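Local structure of beta-ketoacyl-[acyl-carrier-protein] synthase FabY (Pseudomonas aeruginosa, 4CW4) at residues A[79-82]-A[83-86]; A[39-42]-A[43-47]. The protein catalyses the condensation of acetyl-CoA with malonyl-acyl carrier protein to give acetoacetyl-ACP, the primer of fatty acid biosynthesis. One frame throughout, in Å; residues are numbered along the deposited sequence.

Contact 1: residues A[79-82]-A[83-86]; sequences RRYA and ERIF. With SO4 (sulfate ion), chain B.
Arg-80 and Tyr-81, with Arg-84 one turn further along helix 74-87, converge on a sulfate ion that probably came from the crystallisation liquor. Arg-84 takes it with both ends of its guanidinium, NH1 to O4 at 2.9 Å and NH2 to O3 at 3.0 Å, with the sulfur in the guanidinium plane. Arg-80 answers with NE to O3 at 3.0 Å and NH2 to O1, and Tyr-81 OH donates to O2 at 2.8 Å. The arginine side chains run side by side in the same direction, their guanidinium planes nearly coplanar at 21°.

The helix kinks here: the backbone N of Glu-83 and of Arg-84 each donates to a water instead of to the turn before. The water at Glu-83 N donates to Arg-79 O; the other also accepts from Arg-84 NE and donates to Arg-80 O. Arg-84 NH2 supplies Arg-80 O with a bond of 3.0 Å, nearly straight at 167° but arriving from above the carbonyl plane. The bend at chi3 (-80°) folds the guanidinium back to that carbonyl.

In the packing, Tyr-81 CD1 sits over one guanidinium face of Arg-84, 3.4 Å from NH2, while Ala-82 O lies over one face of the Phe-86 ring.

Glu-67 N also binds the sulfate, and Asp-68 forms a salt bridge with Arg-80; with two arginines and a phenol donating, the site is suited to a tetrahedral anion.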
loop_
_atom_site.group_PDB
_atom_site.type_symbol
_atom_site.label_atom_id
_atom_site.label_comp_id
_atom_site.label_asym_id
_atom_site.label_seq_id
_atom_site.Cartn_x
_atom_site.Cartn_y
_atom_site.Cartn_z
ATOM N N ARG A 79 -22.044 9.357 37.635
ATOM C CA ARG A 79 -21.865 10.463 38.558
ATOM C C ARG A 79 -20.385 10.691 38.870
ATOM O O ARG A 79 -19.885 11.814 38.796
ATOM C CB ARG A 79 -22.633 10.173 39.857
ATOM C CG ARG A 79 -22.173 10.977 41.062
ATOM C CD ARG A 79 -22.692 10.357 42.333
ATOM N NE ARG A 79 -21.589 10.049 43.244
ATOM C CZ ARG A 79 -20.975 8.870 43.336
ATOM N NH1 ARG A 79 -21.339 7.849 42.566
ATOM N NH2 ARG A 79 -19.988 8.711 44.210
ATOM N N ARG A 80 -19.696 9.617 39.217
ATOM C CA ARG A 80 -18.348 9.695 39.754
ATOM C C ARG A 80 -17.253 9.888 38.700
ATOM O O ARG A 80 -16.265 10.572 38.963
ATOM C CB ARG A 80 -18.069 8.421 40.544
ATOM C CG ARG A 80 -16.827 8.445 41.401
ATOM C CD ARG A 80 -16.936 7.371 42.462
ATOM N NE ARG A 80 -15.704 7.210 43.224
ATOM C CZ ARG A 80 -15.643 6.694 44.448
ATOM N NH1 ARG A 80 -16.749 6.300 45.071
ATOM N NH2 ARG A 80 -14.472 6.587 45.058
ATOM N N TYR A 81 -17.432 9.289 37.527
ATOM C CA TYR A 81 -16.351 9.215 36.546
ATOM C C TYR A 81 -16.631 9.891 35.204
ATOM O O TYR A 81 -15.719 10.003 34.399
ATOM C CB TYR A 81 -15.968 7.751 36.267
ATOM C CG TYR A 81 -15.518 6.981 37.487
ATOM C CD1 TYR A 81 -14.201 7.021 37.909
ATOM C CD2 TYR A 81 -16.411 6.213 38.218
ATOM C CE1 TYR A 81 -13.786 6.316 39.044
ATOM C CE2 TYR A 81 -16.010 5.515 39.329
ATOM C CZ TYR A 81 -14.699 5.574 39.743
ATOM O OH TYR A 81 -14.307 4.871 40.854
ATOM N N ALA A 82 -17.860 10.343 34.943
ATOM C CA ALA A 82 -18.162 10.863 33.595
ATOM C C ALA A 82 -17.209 11.991 33.186
ATOM O O ALA A 82 -16.705 12.007 32.067
ATOM C CB ALA A 82 -19.580 11.321 33.477
ATOM N N GLU A 83 -16.953 12.931 34.087
ATOM C CA GLU A 83 -16.079 14.041 33.753
ATOM C C GLU A 83 -14.686 13.541 33.325
ATOM O O GLU A 83 -14.137 13.990 32.327
ATOM C CB GLU A 83 -15.977 15.005 34.944
ATOM C CG GLU A 83 -15.135 16.242 34.665
ATOM C CD GLU A 83 -14.968 17.178 35.861
ATOM O OE1 GLU A 83 -15.595 16.970 36.928
ATOM O OE2 GLU A 83 -14.185 18.141 35.726
ATOM N N ARG A 84 -14.103 12.619 34.081
ATOM C CA ARG A 84 -12.794 12.056 33.711
ATOM C C ARG A 84 -12.825 11.275 32.402
ATOM O O ARG A 84 -11.908 11.378 31.595
ATOM C CB ARG A 84 -12.270 11.144 34.821
ATOM C CG ARG A 84 -11.609 11.897 35.977
ATOM C CD ARG A 84 -11.251 10.969 37.108
ATOM N NE ARG A 84 -12.412 10.681 37.936
ATOM C CZ ARG A 84 -12.375 9.931 39.036
ATOM N NH1 ARG A 84 -11.229 9.379 39.423
ATOM N NH2 ARG A 84 -13.480 9.734 39.751
ATOM N N ILE A 85 -13.869 10.470 32.219
ATOM C CA ILE A 85 -14.011 9.680 31.002
ATOM C C ILE A 85 -14.083 10.616 29.807
ATOM O O ILE A 85 -13.383 10.417 28.810
ATOM C CB ILE A 85 -15.254 8.779 31.061
ATOM C CG1 ILE A 85 -15.070 7.702 32.141
ATOM C CG2 ILE A 85 -15.509 8.139 29.700
ATOM C CD1 ILE A 85 -16.373 7.001 32.596
ATOM N N PHE A 86 -14.873 11.679 29.920
ATOM C CA PHE A 86 -15.041 12.592 28.802
ATOM C C PHE A 86 -13.748 13.312 28.474
ATOM O O PHE A 86 -13.417 13.488 27.303
ATOM C CB PHE A 86 -16.132 13.622 29.084
ATOM C CG PHE A 86 -17.539 13.038 29.209
ATOM C CD1 PHE A 86 -17.880 11.842 28.622
ATOM C CD2 PHE A 86 -18.501 13.718 29.913
ATOM C CE1 PHE A 86 -19.153 11.330 28.735
ATOM C CE2 PHE A 86 -19.781 13.220 30.043
ATOM C CZ PHE A 86 -20.109 12.024 29.461
HETATM S S SO4 B . -11.811 6.980 42.336
HETATM O O1 SO4 B . -11.607 7.208 43.767
HETATM O O2 SO4 B . -11.908 5.543 42.087
HETATM O O3 SO4 B . -13.045 7.642 41.908
HETATM O O4 SO4 B . -10.668 7.516 41.598
HETATM O O HOH W 1 -17.771 12.869 37.157
HETATM O O HOH W 2 -14.841 12.257 37.026
#

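Contact 2: residues A[39-42]-A[43-47]; sequences DPQA and RQETL
Pro-40 meets two side chains of the following turn, Arg-43 and Gln-44. Its CG lies 3.7 Å from Arg-43 NH2, and its CA also sits over one face of that guanidinium. The bend at chi3 (61°) brings the arginine's end back along the helix to the proline, while NE forms a salt bridge with Glu-78 and NH1 reaches the carbonyl of Ile-35. On Gln-44, CB and CG both come to 3.1 Å from Pro-40 O, and NE2 goes on to a hydrogen bond with Glu-78. The same glutamate thus holds two neighbouring side chains of this turn.

Among the backbone bonds, Arg-43 N to Asp-39 O (3.0 Å) and Gln-44 N to Pro-40 O (2.9 Å) begin the i to i+4 series, which Glu-45 and Thr-46 continue. These are the first two turns of helix 40-53, and Asp-39 is the N-cap: OD1 accepts from Ala-42 N at 3.1 Å, with an N-H...O angle of 166°, and weakly from Gln-41 N. The Ala-42 donor approaches from above the carboxylate plane. A carboxylate at this end, where the helix presents backbone N-H groups, would be favourably placed in the field of the helix dipole.

A water links two side chains one turn apart. Gln-41 and Glu-45 run alongside each other with amide and carboxylate planes 68° apart, and one water donates to both Gln-41 OE1 (2.9 Å) and Glu-45 OE1 (2.8 Å). Glu-45 OE1 is also paired with Arg-31 NH1, which bonds Ala-42 O as well. Thr-46 OG1 has its partner in His-28 ND1.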
loop_
_atom_site.group_PDB
_atom_site.type_symbol
_atom_site.label_atom_id
_atom_site.label_comp_id
_atom_site.label_asym_id
_atom_site.label_seq_id
_atom_site.Cartn_x
_atom_site.Cartn_y
_atom_site.Cartn_z
ATOM N N ASP A 39 -30.379 7.545 25.970
ATOM C CA ASP A 39 -31.109 7.341 27.212
ATOM C C ASP A 39 -30.105 6.903 28.263
ATOM O O ASP A 39 -28.999 6.464 27.924
ATOM C CB ASP A 39 -32.180 6.274 27.051
ATOM C CG ASP A 39 -31.590 4.918 26.748
ATOM O OD1 ASP A 39 -31.247 4.178 27.696
ATOM O OD2 ASP A 39 -31.457 4.613 25.554
ATOM N N PRO A 40 -30.464 7.027 29.534
ATOM C CA PRO A 40 -29.514 6.721 30.604
ATOM C C PRO A 40 -29.005 5.290 30.643
ATOM O O PRO A 40 -27.862 5.109 31.060
ATOM C CB PRO A 40 -30.327 7.019 31.879
ATOM C CG PRO A 40 -31.249 8.088 31.451
ATOM C CD PRO A 40 -31.666 7.707 30.059
ATOM N N GLN A 41 -29.782 4.290 30.237
ATOM C CA GLN A 41 -29.269 2.930 30.352
ATOM C C GLN A 41 -28.147 2.740 29.335
ATOM O O GLN A 41 -27.107 2.170 29.646
ATOM C CB GLN A 41 -30.360 1.876 30.149
ATOM C CG GLN A 41 -29.866 0.479 30.479
ATOM C CD GLN A 41 -29.191 -0.212 29.298
ATOM O OE1 GLN A 41 -29.319 0.216 28.164
ATOM N NE2 GLN A 41 -28.480 -1.293 29.572
ATOM N N ALA A 42 -28.367 3.210 28.115
ATOM C CA ALA A 42 -27.353 3.081 27.051
ATOM C C ALA A 42 -26.104 3.892 27.364
ATOM O O ALA A 42 -24.991 3.423 27.141
ATOM C CB ALA A 42 -27.912 3.508 25.721
ATOM N N ARG A 43 -26.303 5.098 27.889
ATOM C CA ARG A 43 -25.190 5.968 28.267
ATOM C C ARG A 43 -24.399 5.351 29.406
ATOM O O ARG A 43 -23.177 5.290 29.344
ATOM C CB ARG A 43 -25.680 7.372 28.649
ATOM C CG ARG A 43 -24.636 8.211 29.383
ATOM C CD ARG A 43 -24.969 9.692 29.445
ATOM N NE ARG A 43 -26.230 9.881 30.156
ATOM C CZ ARG A 43 -27.386 10.200 29.580
ATOM N NH1 ARG A 43 -27.481 10.430 28.273
ATOM N NH2 ARG A 43 -28.470 10.304 30.329
ATOM N N GLN A 44 -25.087 4.885 30.444
ATOM C CA GLN A 44 -24.397 4.372 31.617
ATOM C C GLN A 44 -23.673 3.071 31.291
ATOM O O GLN A 44 -22.593 2.801 31.810
ATOM C CB GLN A 44 -25.381 4.208 32.775
ATOM C CG GLN A 44 -25.822 5.560 33.323
ATOM C CD GLN A 44 -27.116 5.520 34.135
ATOM O OE1 GLN A 44 -27.720 4.464 34.371
ATOM N NE2 GLN A 44 -27.552 6.691 34.553
ATOM N N GLU A 45 -24.246 2.264 30.411
ATOM C CA GLU A 45 -23.583 1.041 29.984
ATOM C C GLU A 45 -22.277 1.361 29.246
ATOM O O GLU A 45 -21.232 0.765 29.511
ATOM C CB GLU A 45 -24.492 0.236 29.057
ATOM C CG GLU A 45 -23.880 -1.093 28.662
ATOM C CD GLU A 45 -24.740 -1.856 27.686
ATOM O OE1 GLU A 45 -25.014 -1.331 26.572
ATOM O OE2 GLU A 45 -25.141 -2.983 28.040
ATOM N N THR A 46 -22.332 2.292 28.306
ATOM C CA THR A 46 -21.127 2.680 27.571
ATOM C C THR A 46 -20.082 3.301 28.486
ATOM O O THR A 46 -18.907 2.980 28.368
ATOM C CB THR A 46 -21.481 3.619 26.427
ATOM O OG1 THR A 46 -22.244 2.894 25.451
ATOM C CG2 THR A 46 -20.230 4.179 25.766
ATOM N N LEU A 47 -20.504 4.184 29.382
ATOM C CA LEU A 47 -19.592 4.769 30.367
ATOM C C LEU A 47 -18.939 3.730 31.268
ATOM O O LEU A 47 -17.739 3.806 31.534
ATOM C CB LEU A 47 -20.279 5.853 31.208
ATOM C CG LEU A 47 -20.685 7.146 30.491
ATOM C CD1 LEU A 47 -21.405 8.110 31.452
ATOM C CD2 LEU A 47 -19.510 7.835 29.830
HETATM O O HOH W 3 -27.649 -0.479 25.937
#

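In the fold
From the N terminus the chain passes helix 28-33 and reaches contact 2, which opens helix 40-53; the short strands 58-60, 63-65 and 71-72 follow, and contact 1 occupies the middle and C-terminal part of helix 74-87. Each contact is local to one helix, its bonds spanning single turns and closing no long loop, so the two stand in series without crossing. Their centres are 12 Å apart, and the helices pack together between them: Ile-85 CD1 is 3.6 Å from Leu-47 O, and Phe-86 CE1 is 3.7 Å from Leu-47 CD2. Both lie away from the probable active-site residues Cys-286, His-439 and His-477. Contact 2 also borders helices 28-33 and 565-590, whereas contact 1 touches strand 71-72.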